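Long-range contacts in lipopolysaccharide core heptose(I) kinase RfaP (Pseudomonas aeruginosa, PDB 6DFL), which phosphorylates the first heptose of the lipopolysaccharide core at the expense of ATP, and also has protein-tyrosine kinase activity: residues D129-P134 with A214-L219; A209-A214 with W249-A254. One frame throughout, in Å; residues are numbered along the deposited sequence.

Contact 1. Residues D129-P134 with A214-L219; sequences DWRERP and ALDIGL
W130 meets I217 where two loops pass each other, their CA atoms 5.2 Å apart. The tryptophan CB starts out toward the other loop and comes to 3.4 Å from I217 O. CG stands beside the backbone N (chi1 -81°), which brings the benzo half of the indole past I217, the two side chains lying alongside and pointing the same way. I217 O lies at the ring edge, in the plane of the indole, 3.8 Å from W130 CE3, and I217 CB is 4.2 Å from the same carbon. The side chain also touches K140 and L143 of helix 137-156.

R131 works one step along: its CG rests 3.2 Å from D216 O, and its CD lies 4.1 Å from G218 N. Bends at chi2 and chi3 carry the chain on, and NE lies 4.4 Å from D216 OD1, with that oxygen well out of the guanidinium plane, so only the opposite charges, not an N-H, relate the two. I217 closes a type I beta turn begun at A214, and G218 follows with positive phi (75°). This is loop-to-loop packing in the helical lobe of a protein-kinase-like fold, at the wall of the acyl-chain pocket, which I217 and L219 line.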
ATOM      1  N   ASP A 129      -5.158 -11.355  11.173  1.00 84.99           N
ATOM      2  CA  ASP A 129      -6.021 -12.532  11.232  1.00 87.77           C
ATOM      3  C   ASP A 129      -7.259 -12.357  10.375  1.00 88.33           C
ATOM      4  O   ASP A 129      -8.355 -12.781  10.746  1.00 86.55           O
ATOM      5  CB  ASP A 129      -6.413 -12.847  12.676  1.00 99.39           C
ATOM      6  CG  ASP A 129      -6.650 -11.590  13.505  1.00102.67           C
ATOM      7  OD1 ASP A 129      -7.450 -10.727  13.049  1.00 94.65           O
ATOM      8  OD2 ASP A 129      -6.038 -11.479  14.605  1.00102.15           O
ATOM      9  N   TRP A 130      -7.099 -11.732   9.206  1.00 89.50           N
ATOM     10  CA  TRP A 130      -8.188 -11.672   8.232  1.00 84.83           C
ATOM     11  C   TRP A 130      -8.528 -13.048   7.685  1.00 85.29           C
ATOM     12  O   TRP A 130      -9.673 -13.289   7.285  1.00 86.83           O
ATOM     13  CB  TRP A 130      -7.820 -10.743   7.076  1.00 83.35           C
ATOM     14  CG  TRP A 130      -8.015  -9.309   7.381  1.00 79.54           C
ATOM     15  CD1 TRP A 130      -8.358  -8.763   8.584  1.00 81.72           C
ATOM     16  CD2 TRP A 130      -7.873  -8.224   6.470  1.00 75.93           C
ATOM     17  NE1 TRP A 130      -8.432  -7.393   8.479  1.00 77.33           N
ATOM     18  CE2 TRP A 130      -8.150  -7.038   7.184  1.00 79.89           C
ATOM     19  CE3 TRP A 130      -7.542  -8.135   5.114  1.00 75.81           C
ATOM     20  CZ2 TRP A 130      -8.105  -5.778   6.586  1.00 76.76           C
ATOM     21  CZ3 TRP A 130      -7.487  -6.891   4.526  1.00 76.59           C
ATOM     22  CH2 TRP A 130      -7.766  -5.724   5.262  1.00 75.26           C
ATOM     23  N   ARG A 131      -7.547 -13.950   7.638  1.00 86.79           N
ATOM     24  CA  ARG A 131      -7.815 -15.304   7.173  1.00 88.69           C
ATOM     25  C   ARG A 131      -8.913 -15.957   7.999  1.00 92.71           C
ATOM     26  O   ARG A 131      -9.779 -16.649   7.452  1.00 94.71           O
ATOM     27  CB  ARG A 131      -6.533 -16.128   7.216  1.00 93.20           C
ATOM     28  CG  ARG A 131      -5.582 -15.860   6.066  1.00 92.20           C
ATOM     29  CD  ARG A 131      -5.648 -16.978   5.049  1.00 96.17           C
ATOM     30  NE  ARG A 131      -5.201 -18.244   5.625  1.00103.46           N
ATOM     31  CZ  ARG A 131      -5.378 -19.432   5.053  1.00114.71           C
ATOM     32  NH1 ARG A 131      -6.003 -19.527   3.879  1.00111.15           N
ATOM     33  NH2 ARG A 131      -4.939 -20.528   5.658  1.00109.71           N
ATOM     34  N   GLU A 132      -8.918 -15.710   9.315  1.00 93.68           N
ATOM     35  CA  GLU A 132      -9.874 -16.335  10.220  1.00 96.69           C
ATOM     36  C   GLU A 132     -10.923 -15.381  10.769  1.00 93.26           C
ATOM     37  O   GLU A 132     -12.004 -15.837  11.149  1.00 98.74           O
ATOM     38  CB  GLU A 132      -9.137 -16.991  11.401  1.00104.08           C
ATOM     39  CG  GLU A 132     -10.023 -17.810  12.358  1.00111.51           C
ATOM     40  CD  GLU A 132     -10.232 -19.256  11.909  1.00115.71           C
ATOM     41  OE1 GLU A 132     -10.144 -19.527  10.689  1.00114.87           O
ATOM     42  OE2 GLU A 132     -10.479 -20.121  12.785  1.00116.56           O
ATOM     43  N   ARG A 133     -10.637 -14.087  10.840  1.00 86.86           N
ATOM     44  CA  ARG A 133     -11.615 -13.082  11.250  1.00 89.10           C
ATOM     45  C   ARG A 133     -11.863 -12.147  10.078  1.00 89.30           C
ATOM     46  O   ARG A 133     -11.408 -10.985  10.090  1.00 86.83           O
ATOM     47  CB  ARG A 133     -11.134 -12.319  12.483  1.00 92.38           C
ATOM     48  CG  ARG A 133     -11.924 -12.568  13.760  1.00 97.59           C
ATOM     49  CD  ARG A 133     -11.198 -11.978  14.976  1.00 98.10           C
ATOM     50  NE  ARG A 133     -11.258 -12.885  16.116  1.00103.81           N
ATOM     51  CZ  ARG A 133     -10.286 -13.034  17.019  1.00108.57           C
ATOM     52  NH1 ARG A 133     -10.437 -13.898  18.019  1.00103.11           N
ATOM     53  NH2 ARG A 133      -9.159 -12.334  16.920  1.00105.70           N
ATOM     54  N   PRO A 134     -12.588 -12.586   9.050  1.00 85.63           N
ATOM     55  CA  PRO A 134     -12.691 -11.820   7.803  1.00 84.82           C
ATOM     56  C   PRO A 134     -13.316 -10.455   8.038  1.00 78.52           C
ATOM     57  O   PRO A 134     -14.332 -10.335   8.735  1.00 80.91           O
ATOM     58  CB  PRO A 134     -13.586 -12.691   6.915  1.00 85.07           C
ATOM     59  CG  PRO A 134     -13.481 -14.065   7.509  1.00 86.92           C
ATOM     60  CD  PRO A 134     -13.385 -13.830   8.979  1.00 84.57           C
ATOM     61  N   ALA A 214       1.970  -9.588   1.865  1.00 63.34           N
ATOM     62  CA  ALA A 214       0.523  -9.643   2.036  1.00 61.38           C
ATOM     63  C   ALA A 214      -0.071 -10.986   1.631  1.00 63.96           C
ATOM     64  O   ALA A 214      -1.295 -11.089   1.485  1.00 68.16           O
ATOM     65  CB  ALA A 214      -0.139  -8.499   1.272  1.00 69.12           C
ATOM     66  N   LEU A 215       0.762 -12.026   1.508  1.00 68.59           N
ATOM     67  CA  LEU A 215       0.331 -13.353   1.075  1.00 72.55           C
ATOM     68  C   LEU A 215      -0.574 -14.071   2.065  1.00 74.70           C
ATOM     69  O   LEU A 215      -1.141 -15.111   1.706  1.00 77.36           O
ATOM     70  CB  LEU A 215       1.543 -14.234   0.802  1.00 66.31           C
ATOM     71  CG  LEU A 215       2.480 -13.644  -0.240  1.00 72.78           C
ATOM     72  CD1 LEU A 215       3.666 -14.551  -0.450  1.00 71.15           C
ATOM     73  CD2 LEU A 215       1.712 -13.367  -1.572  1.00 62.24           C
ATOM     74  N   ASP A 216      -0.755 -13.546   3.273  1.00 71.59           N
ATOM     75  CA  ASP A 216      -1.383 -14.304   4.345  1.00 82.13           C
ATOM     76  C   ASP A 216      -2.624 -13.611   4.896  1.00 80.55           C
ATOM     77  O   ASP A 216      -3.020 -13.863   6.034  1.00 84.12           O
ATOM     78  CB  ASP A 216      -0.356 -14.555   5.458  1.00 89.38           C
ATOM     79  CG  ASP A 216      -0.822 -15.580   6.455  1.00 92.37           C
ATOM     80  OD1 ASP A 216      -1.104 -16.724   6.036  1.00 97.44           O
ATOM     81  OD2 ASP A 216      -0.916 -15.230   7.651  1.00 95.92           O
ATOM     82  N   ILE A 217      -3.259 -12.742   4.124  1.00 74.08           N
ATOM     83  CA  ILE A 217      -4.411 -12.017   4.625  1.00 72.81           C
ATOM     84  C   ILE A 217      -5.674 -12.347   3.839  1.00 75.60           C
ATOM     85  O   ILE A 217      -6.693 -11.661   3.992  1.00 75.59           O
ATOM     86  CB  ILE A 217      -4.143 -10.507   4.645  1.00 75.93           C
ATOM     87  CG1 ILE A 217      -3.948  -9.984   3.212  1.00 73.01           C
ATOM     88  CG2 ILE A 217      -2.942 -10.184   5.525  1.00 66.59           C
ATOM     89  CD1 ILE A 217      -3.624  -8.529   3.163  1.00 66.73           C
ATOM     90  N   GLY A 218      -5.644 -13.392   3.019  1.00 74.04           N
ATOM     91  CA  GLY A 218      -6.846 -13.787   2.308  1.00 75.62           C
ATOM     92  C   GLY A 218      -7.209 -12.893   1.139  1.00 79.42           C
ATOM     93  O   GLY A 218      -8.394 -12.609   0.920  1.00 78.31           O
ATOM     94  N   LEU A 219      -6.223 -12.435   0.379  1.00 78.11           N
ATOM     95  CA  LEU A 219      -6.518 -11.694  -0.838  1.00 68.95           C
ATOM     96  C   LEU A 219      -6.975 -12.673  -1.903  1.00 73.78           C
ATOM     97  O   LEU A 219      -6.218 -13.570  -2.297  1.00 67.27           O
ATOM     98  CB  LEU A 219      -5.299 -10.915  -1.323  1.00 63.01           C
ATOM     99  CG  LEU A 219      -4.719  -9.852  -0.379  1.00 65.68           C
ATOM    100  CD1 LEU A 219      -3.524  -9.153  -0.979  1.00 63.51           C
ATOM    101  CD2 LEU A 219      -5.743  -8.845   0.058  1.00 65.89           C
TER

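Contact 2. Residues A209-A214 with W249-A254; sequences ALYFSA and WMERKA. With G9S (S-[2-({N-[(2S)-2-hydroxy-3,3-dimethyl-4-(phosphonooxy)butanoyl]-beta-alanyl}amino)ethyl] hexadecanethioate), chain C.
The Y211 ring has the bound acyl chain of G9S over one face, C13 lying 3.9 Å above the plane and over its centre, while E251 OE2 sits at the edge, near the ring plane. M250 CE and A254 CB come in obliquely; the selenomethionine methyl reaches CB of Y211 at 3.5 Å, and A254 CB touches CE2 of Y211 at 3.6 Å. The F212 ring takes M250 O and W249 CZ3 at its edge and meets K253 CB obliquely. Its plane is turned 59° from that of the W249 six-membered ring, with centroids 5.9 Å apart.

These rings join the end of helix 200-212 to helix 244-257 in the helical lobe of the kinase fold. F212 acts as a knob into a hole formed by W249, M250, K253 and A254. Its CZ lies 3.5 Å from K253 CB, and the lysine chain crosses the phenylalanine at about a right angle before leading away.

On the ligand side, Y211 CG is anti to the backbone N (chi1 -175°), which sends the ring toward helix 244-257. There Y211 OH donates to the syn lone pair of E251 OE2 at 2.7 Å, with ring and carboxylate planes 52° apart. E251 starts out pointing away, and its bend at chi2 brings the carboxylate back. K224 NZ also hydrogen-bonds Y211 OH, so two partners, E251 and K224, grip the hydroxyl. M250, bent at chi3, puts CE 3.6 Å from C15 of the acyl chain, and E251 OE2 also touches C11.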
ATOM      1  N   ALA A 209       7.762  -6.608  -3.202  1.00 72.74           N
ATOM      2  CA  ALA A 209       7.822  -6.649  -1.746  1.00 65.73           C
ATOM      3  C   ALA A 209       6.445  -6.403  -1.140  1.00 70.01           C
ATOM      4  O   ALA A 209       6.041  -7.101  -0.201  1.00 70.77           O
ATOM      5  CB  ALA A 209       8.838  -5.630  -1.241  1.00 62.12           C
ATOM      6  N   LEU A 210       5.686  -5.441  -1.680  1.00 68.66           N
ATOM      7  CA  LEU A 210       4.361  -5.212  -1.120  1.00 62.97           C
ATOM      8  C   LEU A 210       3.519  -6.473  -1.204  1.00 63.06           C
ATOM      9  O   LEU A 210       2.857  -6.854  -0.229  1.00 65.48           O
ATOM     10  CB  LEU A 210       3.684  -4.053  -1.824  1.00 64.12           C
ATOM     11  CG  LEU A 210       2.361  -3.751  -1.148  1.00 66.46           C
ATOM     12  CD1 LEU A 210       2.566  -3.354   0.287  1.00 60.21           C
ATOM     13  CD2 LEU A 210       1.624  -2.657  -1.913  1.00 63.93           C
ATOM     14  N   TYR A 211       3.596  -7.176  -2.332  1.00 60.31           N
ATOM     15  CA  TYR A 211       2.840  -8.410  -2.494  1.00 61.53           C
ATOM     16  C   TYR A 211       3.295  -9.481  -1.497  1.00 66.04           C
ATOM     17  O   TYR A 211       2.470 -10.115  -0.836  1.00 66.25           O
ATOM     18  CB  TYR A 211       2.983  -8.914  -3.927  1.00 56.56           C
ATOM     19  CG  TYR A 211       2.153 -10.133  -4.247  1.00 59.13           C
ATOM     20  CD1 TYR A 211       0.924 -10.342  -3.640  1.00 60.46           C
ATOM     21  CD2 TYR A 211       2.610 -11.084  -5.147  1.00 60.09           C
ATOM     22  CE1 TYR A 211       0.163 -11.464  -3.930  1.00 59.52           C
ATOM     23  CE2 TYR A 211       1.856 -12.202  -5.448  1.00 64.20           C
ATOM     24  CZ  TYR A 211       0.642 -12.392  -4.825  1.00 62.75           C
ATOM     25  OH  TYR A 211      -0.110 -13.508  -5.120  1.00 71.93           O
ATOM     26  N   PHE A 212       4.601  -9.719  -1.389  1.00 60.57           N
ATOM     27  CA  PHE A 212       5.034 -10.798  -0.503  1.00 69.66           C
ATOM     28  C   PHE A 212       4.690 -10.489   0.938  1.00 64.00           C
ATOM     29  O   PHE A 212       4.391 -11.402   1.703  1.00 74.54           O
ATOM     30  CB  PHE A 212       6.520 -11.068  -0.686  1.00 63.67           C
ATOM     31  CG  PHE A 212       6.894 -11.321  -2.129  1.00 68.93           C
ATOM     32  CD1 PHE A 212       5.976 -11.898  -2.995  1.00 67.19           C
ATOM     33  CD2 PHE A 212       8.129 -10.959  -2.628  1.00 65.62           C
ATOM     34  CE1 PHE A 212       6.288 -12.134  -4.310  1.00 68.10           C
ATOM     35  CE2 PHE A 212       8.440 -11.193  -3.970  1.00 72.81           C
ATOM     36  CZ  PHE A 212       7.511 -11.778  -4.798  1.00 70.98           C
ATOM     37  N   SER A 213       4.640  -9.217   1.312  1.00 65.42           N
ATOM     38  CA  SER A 213       4.213  -8.923   2.671  1.00 60.45           C
ATOM     39  C   SER A 213       2.736  -9.202   2.893  1.00 67.21           C
ATOM     40  O   SER A 213       2.266  -9.070   4.023  1.00 68.01           O
ATOM     41  CB  SER A 213       4.532  -7.469   3.023  1.00 58.59           C
ATOM     42  OG  SER A 213       3.464  -6.596   2.692  1.00 70.51           O
ATOM     43  N   ALA A 214       1.970  -9.588   1.865  1.00 63.34           N
ATOM     44  CA  ALA A 214       0.523  -9.643   2.036  1.00 61.38           C
ATOM     45  C   ALA A 214      -0.071 -10.986   1.631  1.00 63.96           C
ATOM     46  O   ALA A 214      -1.295 -11.089   1.485  1.00 68.16           O
ATOM     47  CB  ALA A 214      -0.139  -8.499   1.272  1.00 69.12           C
ATOM     48  N   TRP A 249       6.280 -14.014 -12.495  1.00 75.01           N
ATOM     49  CA  TRP A 249       7.380 -14.154 -11.558  1.00 78.97           C
ATOM     50  C   TRP A 249       6.899 -13.952 -10.133  1.00 78.39           C
ATOM     51  O   TRP A 249       7.126 -14.809  -9.274  1.00 78.95           O
ATOM     52  CB  TRP A 249       8.487 -13.163 -11.893  1.00 78.91           C
ATOM     53  CG  TRP A 249       9.555 -13.148 -10.858  1.00 82.57           C
ATOM     54  CD1 TRP A 249      10.622 -13.998 -10.768  1.00 80.99           C
ATOM     55  CD2 TRP A 249       9.666 -12.246  -9.756  1.00 81.55           C
ATOM     56  NE1 TRP A 249      11.391 -13.675  -9.685  1.00 84.96           N
ATOM     57  CE2 TRP A 249      10.828 -12.607  -9.039  1.00 85.71           C
ATOM     58  CE3 TRP A 249       8.900 -11.171  -9.302  1.00 75.85           C
ATOM     59  CZ2 TRP A 249      11.242 -11.926  -7.893  1.00 79.60           C
ATOM     60  CZ3 TRP A 249       9.308 -10.503  -8.159  1.00 81.41           C
ATOM     61  CH2 TRP A 249      10.468 -10.885  -7.465  1.00 76.89           C
HETATM   62  N   MSE A 250       6.197 -12.847  -9.871  1.00 75.75           N
HETATM   63  CA  MSE A 250       5.688 -12.592  -8.531  1.00 73.89           C
HETATM   64  C   MSE A 250       4.831 -13.735  -8.064  1.00 76.72           C
HETATM   65  O   MSE A 250       4.917 -14.143  -6.923  1.00 79.42           O
HETATM   66  CB  MSE A 250       4.883 -11.312  -8.456  1.00 69.56           C
HETATM   67  CG  MSE A 250       5.691 -10.056  -8.628  1.00 74.77           C
HETATM   68 SE   MSE A 250       4.585  -8.476  -8.930  1.00 96.41          SE
HETATM   69  CE  MSE A 250       3.513  -8.455  -7.332  1.00 72.74           C
ATOM     70  N   GLU A 251       4.004 -14.281  -8.947  1.00 78.63           N
ATOM     71  CA  GLU A 251       3.167 -15.387  -8.506  1.00 81.03           C
ATOM     72  C   GLU A 251       4.011 -16.616  -8.181  1.00 83.18           C
ATOM     73  O   GLU A 251       3.637 -17.407  -7.312  1.00 82.42           O
ATOM     74  CB  GLU A 251       2.110 -15.704  -9.562  1.00 80.27           C
ATOM     75  CG  GLU A 251       0.883 -16.434  -9.013  1.00 82.55           C
ATOM     76  CD  GLU A 251       0.401 -15.887  -7.674  1.00 87.49           C
ATOM     77  OE1 GLU A 251       0.168 -16.697  -6.739  1.00 93.14           O
ATOM     78  OE2 GLU A 251       0.262 -14.653  -7.548  1.00 83.54           O
ATOM     79  N   ARG A 252       5.153 -16.774  -8.851  1.00 78.79           N
ATOM     80  CA  ARG A 252       5.987 -17.948  -8.643  1.00 81.17           C
ATOM     81  C   ARG A 252       6.757 -17.837  -7.335  1.00 81.82           C
ATOM     82  O   ARG A 252       6.797 -18.784  -6.544  1.00 86.75           O
ATOM     83  CB  ARG A 252       6.941 -18.116  -9.818  1.00 79.62           C
ATOM     84  CG  ARG A 252       6.370 -18.889 -10.963  1.00 79.69           C
ATOM     85  CD  ARG A 252       7.494 -19.384 -11.856  1.00 81.97           C
ATOM     86  NE  ARG A 252       8.483 -18.335 -12.093  1.00 83.91           N
ATOM     87  CZ  ARG A 252       8.323 -17.353 -12.978  1.00 83.91           C
ATOM     88  NH1 ARG A 252       7.215 -17.290 -13.710  1.00 80.61           N
ATOM     89  NH2 ARG A 252       9.269 -16.438 -13.137  1.00 80.87           N
ATOM     90  N   LYS A 253       7.376 -16.678  -7.100  1.00 77.05           N
ATOM     91  CA  LYS A 253       7.977 -16.387  -5.805  1.00 84.10           C
ATOM     92  C   LYS A 253       6.959 -16.518  -4.674  1.00 83.95           C
ATOM     93  O   LYS A 253       7.235 -17.152  -3.648  1.00 87.12           O
ATOM     94  CB  LYS A 253       8.583 -14.990  -5.824  1.00 80.97           C
ATOM     95  CG  LYS A 253       9.583 -14.743  -4.717  1.00 78.58           C
ATOM     96  CD  LYS A 253      10.808 -14.076  -5.286  1.00 82.15           C
ATOM     97  CE  LYS A 253      11.902 -13.927  -4.240  1.00 85.24           C
ATOM     98  NZ  LYS A 253      13.126 -13.315  -4.846  1.00 86.73           N
ATOM     99  N   ALA A 254       5.767 -15.937  -4.850  1.00 81.68           N
ATOM    100  CA  ALA A 254       4.751 -15.987  -3.799  1.00 82.97           C
ATOM    101  C   ALA A 254       4.330 -17.416  -3.476  1.00 87.62           C
ATOM    102  O   ALA A 254       4.025 -17.720  -2.314  1.00 87.86           O
ATOM    103  CB  ALA A 254       3.528 -15.158  -4.193  1.00 75.43           C
TER
HETATM  104  C1  G9S C 101      -4.126 -12.565 -11.553  1.00 96.03           C
HETATM  105  C2  G9S C 101      -5.521 -14.664 -11.602  1.00109.13           C
HETATM  106  C3  G9S C 101      -5.623 -16.159 -11.858  1.00111.08           C
HETATM  107  C4  G9S C 101      -5.291 -16.613 -13.268  1.00116.95           C
HETATM  108  C5  G9S C 101      -4.641 -15.252 -15.422  1.00117.64           C
HETATM  109  C6  G9S C 101      -7.097 -14.763 -16.315  1.00119.12           C
HETATM  110  C7  G9S C 101      -8.068 -15.390 -17.288  1.00119.25           C
HETATM  111  C8  G9S C 101      -7.755 -14.648 -14.966  1.00114.71           C
HETATM  112  C10 G9S C 101      -1.124 -11.533 -10.079  1.00 88.62           C
HETATM  113  C11 G9S C 101       0.300 -11.648  -9.611  1.00 73.81           C
HETATM  114  C12 G9S C 101       0.650 -10.791  -8.417  1.00 70.07           C
HETATM  115  C13 G9S C 101      -0.510 -10.043  -7.784  1.00 70.89           C
HETATM  116  C14 G9S C 101      -0.439  -8.510  -7.837  1.00 70.28           C
HETATM  117  C15 G9S C 101       0.021  -7.796  -6.575  1.00 68.53           C
HETATM  118  C16 G9S C 101      -0.967  -7.662  -5.441  1.00 57.82           C
HETATM  119  N2  G9S C 101      -4.249 -13.981 -11.788  1.00106.12           N
HETATM  120  C19 G9S C 101      -3.878 -12.142 -10.127  1.00 86.55           C
HETATM  121  C20 G9S C 101      -6.743 -13.404 -16.836  1.00110.19           C
HETATM  122  C21 G9S C 101      -0.806  -6.486  -4.482  1.00 54.99           C
HETATM  123  C22 G9S C 101      -1.424  -6.712  -3.105  1.00 60.84           C
HETATM  124  C23 G9S C 101      -0.994  -5.831  -1.968  1.00 64.59           C
HETATM  125  C24 G9S C 101      -2.092  -5.023  -1.308  1.00 63.86           C
HETATM  126  C25 G9S C 101      -1.809  -4.284  -0.006  1.00 64.52           C
HETATM  127  C26 G9S C 101      -3.003  -3.929   0.886  1.00 66.81           C
HETATM  128  C27 G9S C 101      -3.415  -4.949   1.931  1.00 74.49           C
HETATM  129  C28 G9S C 101      -4.408  -4.478   2.952  1.00 76.23           C
HETATM  130  C29 G9S C 101      -3.977  -4.462   4.385  1.00 68.90           C
HETATM  131  C30 G9S C 101      -5.841 -15.692 -16.272  1.00119.78           C
HETATM  132  N3  G9S C 101      -4.409 -15.703 -14.041  1.00120.68           N
HETATM  133  O2  G9S C 101      -6.514 -14.033 -11.255  1.00103.01           O
HETATM  134  O3  G9S C 101      -1.439 -10.808 -11.015  1.00 84.58           O
HETATM  135  O4  G9S C 101      -3.817 -14.491 -15.922  1.00116.23           O
HETATM  136  O5  G9S C 101      -6.158 -17.006 -15.984  1.00120.96           O
HETATM  137  O6  G9S C 101      -7.504 -16.095 -18.348  1.00125.29           O
HETATM  138  O8  G9S C 101      -7.697 -17.294 -20.563  1.00125.39           O
HETATM  139  O9  G9S C 101      -7.952 -14.797 -20.491  1.00119.07           O
HETATM  140  P1  G9S C 101      -8.187 -16.105 -19.763  1.00123.95           P
HETATM  141  S1  G9S C 101      -2.319 -12.676  -9.437  1.00107.03           S

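In the fold
Contacts 1 and 2 interleave along the chain and share A214, the last residue of 209-214 and the first of 214-219; their centres are 15 Å apart. They also touch directly: L215 CD2 packs 3.7 Å from A254 CB, tying the turn of contact 1 to helix 244-257. Both border the pocket of the bound G9S acyl chain, contact 2 supplying Y211, M250 and E251, contact 1 I217 and L219. The side chain of F212 in contact 2 is about 12 Å from that of D163, probably the active-site residue. S213 of contact 2 hydrogen-bonds through OG to the backbone N of I166, another residue of the pocket.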